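Epimerase family protein SDR39U1 (Homo sapiens, PDB 4B4O) binds NADPH and is a putative NADP-dependent oxidoreductase of the short-chain dehydrogenase/reductase family. Local coordinates at residues A[168-182]-A[228-242]. The protein carries 3 engineered substitutions. Sequence-based numbering, arbitrary orientation.
Sequences MGHMLLPFRLGLGGP and FAQTFGAALGRRAFI. Engineered in segment 228-242: Phe232 (natural residue Leu).
Phe175 offers one face of its ring to Phe232, an engineered residue where the natural protein has leucine, whose CD2 lies above that face, offset toward the rim and 3.3 Å from Phe175 CD2. The two planes are inclined at 34°. Gly180 CA sits over the centre of the opposite face of Phe175, which is thus held between a helix and the loop that follows its own helix; a side chain on Gly180 would run into that ring. Phe175 enters helix 225-236 as a knob among Phe228, Ala229, Phe232 and Leu236, its CB 3.7 Å from Leu236 CD1. Cutting Phe175 back to an alanine would probably open a gap among these four side chains and take away one of the neighbours of the Phe232 ring.

Two selenomethionines extend the apolar seam through Met-aromatic contacts. Met168, bent at chi2 (-72°), brings SE obliquely to the Phe232 ring, while Met168 CE lies at the edge of the Phe228 ring, 3.5 Å from Phe228 CZ; Met171 SE comes obliquely to 3.7 Å from Phe228 CE2.

Past the helix ends hydrogen bonds join in. Arg238 NE donates to Arg176 O (2.7 Å), which lies in the guanidinium plane of Arg238, while NE is tilted from the carbonyl plane; the bond ties Arg238 to the last turn of helix 166-176, inside the Schellman motif that Gly178 closes with its positive phi. Ile242 N binds Gly180 O at 3.1 Å, and one water joins Phe175 O, Gly180 N and Arg239 O.

The short helical segments cross at -61°, their axes 10.4 Å apart. Helix 166-176 follows strand 151-161 and helix 225-236 follows strand 213-217, its parallel neighbour in the Rossmann-type sheet, while Leu288 of helix 284-293 packs against Met168, Phe228 and Phe232.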
HETATM    1  N   MSE A 168       6.842   6.594   7.740  1.00 14.91           N
HETATM    2  CA  MSE A 168       7.701   7.753   8.044  1.00 15.07           C
HETATM    3  C   MSE A 168       7.129   8.598   9.173  1.00 16.23           C
HETATM    4  O   MSE A 168       7.862   9.206   9.931  1.00 16.53           O
HETATM    5  CB  MSE A 168       7.906   8.621   6.798  1.00 14.84           C
HETATM    6  CG  MSE A 168       8.788   7.920   5.778  1.00 13.88           C
HETATM    7 SE   MSE A 168      10.626   7.907   6.428  0.75 13.50          SE
HETATM    8  CE  MSE A 168      11.371   6.419   5.425  1.00 12.60           C
ATOM      9  N   GLY A 169       5.812   8.639   9.292  1.00 17.02           N
ATOM     10  CA  GLY A 169       5.201   9.271  10.444  1.00 18.36           C
ATOM     11  C   GLY A 169       5.797   8.779  11.758  1.00 18.63           C
ATOM     12  O   GLY A 169       6.002   9.563  12.659  1.00 19.49           O
ATOM     13  N   HIS A 170       6.056   7.479  11.869  1.00 18.06           N
ATOM     14  CA  HIS A 170       6.640   6.896  13.073  1.00 18.44           C
ATOM     15  C   HIS A 170       8.145   6.982  13.167  1.00 17.70           C
ATOM     16  O   HIS A 170       8.703   7.008  14.280  1.00 18.29           O
ATOM     17  CB  HIS A 170       6.242   5.427  13.188  1.00 18.45           C
ATOM     18  CG  HIS A 170       4.762   5.216  13.401  1.00 19.53           C
ATOM     19  ND1 HIS A 170       4.106   5.669  14.526  1.00 21.09           N
ATOM     20  CD2 HIS A 170       3.809   4.566  12.608  1.00 19.39           C
ATOM     21  CE1 HIS A 170       2.799   5.346  14.439  1.00 21.94           C
ATOM     22  NE2 HIS A 170       2.611   4.667  13.253  1.00 20.84           N
HETATM   23  N   MSE A 171       8.825   7.011  12.022  1.00 16.56           N
HETATM   24  CA  MSE A 171      10.285   6.876  11.993  1.00 15.88           C
HETATM   25  C   MSE A 171      11.031   8.185  11.929  1.00 15.92           C
HETATM   26  O   MSE A 171      12.192   8.264  12.325  1.00 15.78           O
HETATM   27  CB  MSE A 171      10.682   6.070  10.761  1.00 14.83           C
HETATM   28  CG  MSE A 171      10.503   4.561  10.961  1.00 14.80           C
HETATM   29 SE   MSE A 171      11.187   3.563   9.389  0.75 13.67          SE
HETATM   30  CE  MSE A 171       9.753   4.152   8.159  1.00 13.49           C
ATOM     31  N   LEU A 172      10.382   9.237  11.453  1.00 16.26           N
ATOM     32  CA  LEU A 172      11.093  10.422  11.003  1.00 16.25           C
ATOM     33  C   LEU A 172      11.686  11.204  12.159  1.00 17.03           C
ATOM     34  O   LEU A 172      12.854  11.595  12.097  1.00 16.79           O
ATOM     35  CB  LEU A 172      10.150  11.299  10.190  1.00 16.67           C
ATOM     36  CG  LEU A 172      10.656  12.449   9.316  1.00 16.78           C
ATOM     37  CD1 LEU A 172      11.785  11.981   8.414  1.00 15.77           C
ATOM     38  CD2 LEU A 172       9.462  13.005   8.511  1.00 17.34           C
ATOM     39  N   LEU A 173      10.915  11.408  13.227  1.00 18.10           N
ATOM     40  CA  LEU A 173      11.428  12.164  14.376  1.00 19.03           C
ATOM     41  C   LEU A 173      12.572  11.422  15.091  1.00 18.67           C
ATOM     42  O   LEU A 173      13.607  12.019  15.349  1.00 18.74           O
ATOM     43  CB  LEU A 173      10.321  12.555  15.346  1.00 20.50           C
ATOM     44  CG  LEU A 173      10.742  13.425  16.542  1.00 21.73           C
ATOM     45  CD1 LEU A 173      11.511  14.711  16.193  1.00 21.87           C
ATOM     46  CD2 LEU A 173       9.516  13.751  17.371  1.00 23.37           C
ATOM     47  N   PRO A 174      12.410  10.118  15.372  1.00 18.39           N
ATOM     48  CA  PRO A 174      13.517   9.413  16.000  1.00 18.22           C
ATOM     49  C   PRO A 174      14.789   9.420  15.160  1.00 17.21           C
ATOM     50  O   PRO A 174      15.871   9.679  15.684  1.00 17.39           O
ATOM     51  CB  PRO A 174      12.975   7.984  16.159  1.00 18.17           C
ATOM     52  CG  PRO A 174      11.507   8.160  16.274  1.00 18.89           C
ATOM     53  CD  PRO A 174      11.180   9.302  15.363  1.00 18.62           C
ATOM     54  N   PHE A 175      14.665   9.138  13.874  1.00 16.30           N
ATOM     55  CA  PHE A 175      15.824   9.183  13.002  1.00 15.56           C
ATOM     56  C   PHE A 175      16.476  10.564  13.013  1.00 15.94           C
ATOM     57  O   PHE A 175      17.706  10.671  13.132  1.00 15.89           O
ATOM     58  CB  PHE A 175      15.471   8.776  11.568  1.00 14.76           C
ATOM     59  CG  PHE A 175      15.653   7.324  11.294  1.00 14.25           C
ATOM     60  CD1 PHE A 175      14.702   6.392  11.692  1.00 14.42           C
ATOM     61  CD2 PHE A 175      16.801   6.867  10.641  1.00 13.79           C
ATOM     62  CE1 PHE A 175      14.883   5.035  11.443  1.00 14.13           C
ATOM     63  CE2 PHE A 175      16.985   5.504  10.388  1.00 13.53           C
ATOM     64  CZ  PHE A 175      16.027   4.593  10.803  1.00 13.70           C
ATOM     65  N   ARG A 176      15.660  11.609  12.923  1.00 16.48           N
ATOM     66  CA  ARG A 176      16.168  12.970  12.996  1.00 17.10           C
ATOM     67  C   ARG A 176      16.910  13.280  14.279  1.00 17.80           C
ATOM     68  O   ARG A 176      17.752  14.164  14.298  1.00 18.15           O
ATOM     69  CB  ARG A 176      15.037  13.972  12.804  1.00 17.87           C
ATOM     70  CG  ARG A 176      14.638  14.124  11.352  1.00 17.42           C
ATOM     71  CD  ARG A 176      13.451  15.059  11.190  1.00 18.36           C
ATOM     72  NE  ARG A 176      13.827  16.441  11.460  1.00 19.45           N
ATOM     73  CZ  ARG A 176      12.960  17.444  11.631  1.00 20.71           C
ATOM     74  NH1 ARG A 176      11.649  17.205  11.572  1.00 21.02           N
ATOM     75  NH2 ARG A 176      13.387  18.692  11.878  1.00 21.84           N
ATOM     76  N   LEU A 177      16.595  12.561  15.348  1.00 18.12           N
ATOM     77  CA  LEU A 177      17.217  12.788  16.638  1.00 18.94           C
ATOM     78  C   LEU A 177      18.391  11.866  16.909  1.00 18.51           C
ATOM     79  O   LEU A 177      18.945  11.857  18.009  1.00 19.21           O
ATOM     80  CB  LEU A 177      16.161  12.653  17.750  1.00 19.98           C
ATOM     81  CG  LEU A 177      15.162  13.818  17.901  1.00 21.02           C
ATOM     82  CD1 LEU A 177      14.062  13.414  18.858  1.00 22.05           C
ATOM     83  CD2 LEU A 177      15.821  15.101  18.378  1.00 21.92           C
ATOM     84  N   GLY A 178      18.761  11.072  15.920  1.00 17.51           N
ATOM     85  CA  GLY A 178      19.877  10.133  16.062  1.00 17.23           C
ATOM     86  C   GLY A 178      19.555   8.822  16.791  1.00 17.45           C
ATOM     87  O   GLY A 178      20.481   8.120  17.237  1.00 17.64           O
ATOM     88  N   LEU A 179      18.257   8.485  16.844  1.00 17.54           N
ATOM     89  CA  LEU A 179      17.773   7.272  17.498  1.00 17.96           C
ATOM     90  C   LEU A 179      17.430   6.182  16.483  1.00 17.15           C
ATOM     91  O   LEU A 179      16.955   5.122  16.850  1.00 17.52           O
ATOM     92  CB  LEU A 179      16.565   7.581  18.356  1.00 18.94           C
ATOM     93  CG  LEU A 179      16.740   8.615  19.475  1.00 20.04           C
ATOM     94  CD1 LEU A 179      15.392   8.870  20.137  1.00 21.12           C
ATOM     95  CD2 LEU A 179      17.785   8.222  20.510  1.00 20.73           C
ATOM     96  N   GLY A 180      17.722   6.435  15.212  1.00 16.21           N
ATOM     97  CA  GLY A 180      17.496   5.459  14.160  1.00 15.50           C
ATOM     98  C   GLY A 180      18.525   4.328  14.114  1.00 15.50           C
ATOM     99  O   GLY A 180      19.561   4.383  14.781  1.00 15.94           O
ATOM    100  N   GLY A 181      18.205   3.292  13.341  1.00 15.13           N
ATOM    101  CA  GLY A 181      19.102   2.179  13.116  1.00 15.25           C
ATOM    102  C   GLY A 181      18.406   0.948  12.572  1.00 15.19           C
ATOM    103  O   GLY A 181      17.191   0.955  12.306  1.00 14.96           O
ATOM    104  N   PRO A 182      19.164  -0.145  12.404  1.00 15.54           N
ATOM    105  CA  PRO A 182      18.581  -1.375  11.862  1.00 15.65           C
ATOM    106  C   PRO A 182      17.593  -2.036  12.792  1.00 16.42           C
ATOM    107  O   PRO A 182      17.731  -1.946  14.010  1.00 17.23           O
ATOM    108  CB  PRO A 182      19.800  -2.272  11.645  1.00 16.18           C
ATOM    109  CG  PRO A 182      20.835  -1.742  12.554  1.00 16.65           C
ATOM    110  CD  PRO A 182      20.628  -0.256  12.552  1.00 15.93           C
ATOM    111  N   PHE A 228      18.555   0.530   4.257  1.00 12.55           N
ATOM    112  CA  PHE A 228      17.582   1.587   4.520  1.00 12.16           C
ATOM    113  C   PHE A 228      17.975   2.522   5.682  1.00 12.30           C
ATOM    114  O   PHE A 228      17.908   3.743   5.559  1.00 12.21           O
ATOM    115  CB  PHE A 228      16.182   0.992   4.806  1.00 12.04           C
ATOM    116  CG  PHE A 228      15.228   1.980   5.393  1.00 11.93           C
ATOM    117  CD1 PHE A 228      14.639   2.932   4.588  1.00 11.72           C
ATOM    118  CD2 PHE A 228      14.985   2.009   6.750  1.00 12.25           C
ATOM    119  CE1 PHE A 228      13.794   3.878   5.116  1.00 11.84           C
ATOM    120  CE2 PHE A 228      14.147   2.967   7.299  1.00 12.37           C
ATOM    121  CZ  PHE A 228      13.544   3.901   6.478  1.00 12.17           C
ATOM    122  N   ALA A 229      18.333   1.948   6.818  1.00 12.64           N
ATOM    123  CA  ALA A 229      18.672   2.746   7.986  1.00 12.90           C
ATOM    124  C   ALA A 229      19.869   3.637   7.687  1.00 12.98           C
ATOM    125  O   ALA A 229      19.880   4.825   8.022  1.00 13.03           O
ATOM    126  CB  ALA A 229      18.934   1.851   9.203  1.00 13.46           C
ATOM    127  N   GLN A 230      20.878   3.048   7.065  1.00 13.18           N
ATOM    128  CA  GLN A 230      22.111   3.750   6.749  1.00 13.47           C
ATOM    129  C   GLN A 230      21.870   4.910   5.768  1.00 13.28           C
ATOM    130  O   GLN A 230      22.304   6.031   6.016  1.00 13.51           O
ATOM    131  CB  GLN A 230      23.124   2.743   6.210  1.00 13.93           C
ATOM    132  CG  GLN A 230      24.459   3.315   5.786  1.00 14.46           C
ATOM    133  CD  GLN A 230      25.327   2.241   5.050  1.00 15.10           C
ATOM    134  OE1 GLN A 230      25.618   1.150   5.585  1.00 15.52           O
ATOM    135  NE2 GLN A 230      25.723   2.555   3.792  1.00 15.39           N
ATOM    136  N   THR A 231      21.123   4.640   4.699  1.00 13.00           N
ATOM    137  CA  THR A 231      20.796   5.646   3.669  1.00 13.00           C
ATOM    138  C   THR A 231      19.923   6.764   4.209  1.00 12.89           C
ATOM    139  O   THR A 231      20.054   7.910   3.851  1.00 13.21           O
ATOM    140  CB  THR A 231      20.037   5.001   2.484  1.00 12.79           C
ATOM    141  OG1 THR A 231      20.801   3.909   1.969  1.00 13.07           O
ATOM    142  CG2 THR A 231      19.799   6.002   1.338  1.00 13.03           C
ATOM    143  N   PHE A 232      19.029   6.406   5.119  1.00 12.62           N
ATOM    144  CA  PHE A 232      18.148   7.381   5.734  1.00 12.72           C
ATOM    145  C   PHE A 232      18.932   8.306   6.675  1.00 13.16           C
ATOM    146  O   PHE A 232      18.749   9.521   6.641  1.00 13.53           O
ATOM    147  CB  PHE A 232      17.034   6.647   6.480  1.00 12.54           C
ATOM    148  CG  PHE A 232      15.895   7.513   6.912  1.00 12.78           C
ATOM    149  CD1 PHE A 232      15.633   8.728   6.306  1.00 13.06           C
ATOM    150  CD2 PHE A 232      15.032   7.067   7.914  1.00 12.95           C
ATOM    151  CE1 PHE A 232      14.550   9.500   6.714  1.00 13.50           C
ATOM    152  CE2 PHE A 232      13.939   7.819   8.308  1.00 13.38           C
ATOM    153  CZ  PHE A 232      13.702   9.039   7.714  1.00 13.65           C
ATOM    154  N   GLY A 233      19.790   7.728   7.512  1.00 13.26           N
ATOM    155  CA  GLY A 233      20.699   8.511   8.340  1.00 13.74           C
ATOM    156  C   GLY A 233      21.549   9.454   7.493  1.00 14.07           C
ATOM    157  O   GLY A 233      21.622  10.662   7.778  1.00 14.54           O
ATOM    158  N   ALA A 234      22.145   8.932   6.427  1.00 14.01           N
ATOM    159  CA  ALA A 234      22.943   9.765   5.535  1.00 14.54           C
ATOM    160  C   ALA A 234      22.099  10.920   5.012  1.00 14.77           C
ATOM    161  O   ALA A 234      22.531  12.057   5.059  1.00 15.43           O
ATOM    162  CB  ALA A 234      23.563   8.951   4.399  1.00 14.63           C
ATOM    163  N   ALA A 235      20.883  10.657   4.574  1.00 14.36           N
ATOM    164  CA  ALA A 235      20.052  11.706   3.974  1.00 14.75           C
ATOM    165  C   ALA A 235      19.686  12.787   4.966  1.00 15.20           C
ATOM    166  O   ALA A 235      19.433  13.925   4.574  1.00 15.93           O
ATOM    167  CB  ALA A 235      18.778  11.126   3.351  1.00 14.28           C
ATOM    168  N   LEU A 236      19.607  12.426   6.245  1.00 14.95           N
ATOM    169  CA  LEU A 236      19.265  13.401   7.307  1.00 15.54           C
ATOM    170  C   LEU A 236      20.510  14.023   7.954  1.00 16.09           C
ATOM    171  O   LEU A 236      20.408  14.950   8.737  1.00 16.77           O
ATOM    172  CB  LEU A 236      18.414  12.720   8.394  1.00 15.23           C
ATOM    173  CG  LEU A 236      17.054  12.156   7.966  1.00 14.86           C
ATOM    174  CD1 LEU A 236      16.563  11.170   9.025  1.00 14.62           C
ATOM    175  CD2 LEU A 236      16.047  13.249   7.658  1.00 15.53           C
ATOM    176  N   GLY A 237      21.678  13.485   7.620  1.00 15.91           N
ATOM    177  CA  GLY A 237      22.936  13.899   8.242  1.00 16.44           C
ATOM    178  C   GLY A 237      23.071  13.472   9.704  1.00 16.36           C
ATOM    179  O   GLY A 237      23.570  14.232  10.527  1.00 17.01           O
ATOM    180  N   ARG A 238      22.634  12.253  10.012  1.00 15.72           N
ATOM    181  CA  ARG A 238      22.577  11.787  11.389  1.00 15.82           C
ATOM    182  C   ARG A 238      23.159  10.425  11.570  1.00 15.51           C
ATOM    183  O   ARG A 238      23.092   9.564  10.668  1.00 15.01           O
ATOM    184  CB  ARG A 238      21.127  11.669  11.833  1.00 15.72           C
ATOM    185  CG  ARG A 238      20.396  12.892  12.309  1.00 16.40           C
ATOM    186  CD  ARG A 238      21.029  13.714  13.401  1.00 17.25           C
ATOM    187  NE  ARG A 238      20.157  14.880  13.291  1.00 17.89           N
ATOM    188  CZ  ARG A 238      20.377  16.020  12.657  1.00 18.40           C
ATOM    189  NH1 ARG A 238      21.558  16.342  12.166  1.00 18.49           N
ATOM    190  NH2 ARG A 238      19.358  16.871  12.617  1.00 19.08           N
ATOM    191  N   ARG A 239      23.669  10.211  12.773  1.00 31.64           N
ATOM    192  CA  ARG A 239      23.986   8.885  13.290  1.00 30.73           C
ATOM    193  C   ARG A 239      22.748   7.992  13.226  1.00 27.89           C
ATOM    194  O   ARG A 239      21.679   8.409  13.652  1.00 27.15           O
ATOM    195  CB  ARG A 239      24.398   9.003  14.768  1.00 32.27           C
ATOM    196  CG  ARG A 239      25.510  10.008  15.099  1.00 35.52           C
ATOM    197  CD  ARG A 239      25.751  10.151  16.611  1.00 37.00           C
ATOM    198  NE  ARG A 239      24.502  10.455  17.345  1.00 35.79           N
ATOM    199  CZ  ARG A 239      24.223  11.588  18.028  1.00 37.41           C
ATOM    200  NH1 ARG A 239      25.096  12.600  18.125  1.00 40.39           N
ATOM    201  NH2 ARG A 239      23.027  11.708  18.632  1.00 36.28           N
ATOM    202  N   ALA A 240      22.874   6.788  12.660  1.00 26.61           N
ATOM    203  CA  ALA A 240      21.783   5.796  12.679  1.00 24.29           C
ATOM    204  C   ALA A 240      22.310   4.406  13.110  1.00 24.20           C
ATOM    205  O   ALA A 240      22.156   3.418  12.401  1.00 23.08           O
ATOM    206  CB  ALA A 240      21.070   5.743  11.346  1.00 22.76           C
ATOM    207  N   PHE A 241      22.885   4.365  14.320  1.00 25.60           N
ATOM    208  CA  PHE A 241      23.677   3.238  14.812  1.00 26.42           C
ATOM    209  C   PHE A 241      22.989   2.354  15.840  1.00 25.62           C
ATOM    210  O   PHE A 241      23.582   1.399  16.310  1.00 26.47           O
ATOM    211  CB  PHE A 241      24.936   3.785  15.470  1.00 29.08           C
ATOM    212  CG  PHE A 241      25.701   4.735  14.608  1.00 30.49           C
ATOM    213  CD1 PHE A 241      25.651   4.643  13.201  1.00 29.64           C
ATOM    214  CD2 PHE A 241      26.518   5.705  15.184  1.00 32.98           C
ATOM    215  CE1 PHE A 241      26.365   5.514  12.401  1.00 31.18           C
ATOM    216  CE2 PHE A 241      27.247   6.575  14.385  1.00 34.66           C
ATOM    217  CZ  PHE A 241      27.169   6.478  12.997  1.00 33.76           C
ATOM    218  N   ILE A 242      21.755   2.671  16.191  1.00 24.30           N
ATOM    219  CA  ILE A 242      21.076   2.005  17.312  1.00 23.95           C
ATOM    220  C   ILE A 242      20.115   0.904  16.846  1.00 22.23           C
ATOM    221  O   ILE A 242      19.024   1.207  16.379  1.00 20.91           O
ATOM    222  CB  ILE A 242      20.291   3.019  18.166  1.00 24.09           C
ATOM    223  CG1 ILE A 242      21.255   4.049  18.739  1.00 26.15           C
ATOM    224  CG2 ILE A 242      19.550   2.307  19.284  1.00 23.88           C
ATOM    225  CD1 ILE A 242      20.576   5.046  19.626  1.00 26.71           C
TER
HETATM  226  O   HOH W   1      19.163   8.219  13.264  1.00  2.00           O
HETATM  227  O   HOH W   2      22.795   6.609  16.385  1.00  2.00           O
HETATM  228  O   HOH W   3      22.365   8.987  19.281  1.00  2.00           O
HETATM  229  O   HOH W   4      16.532   2.231  15.939  1.00  2.00           O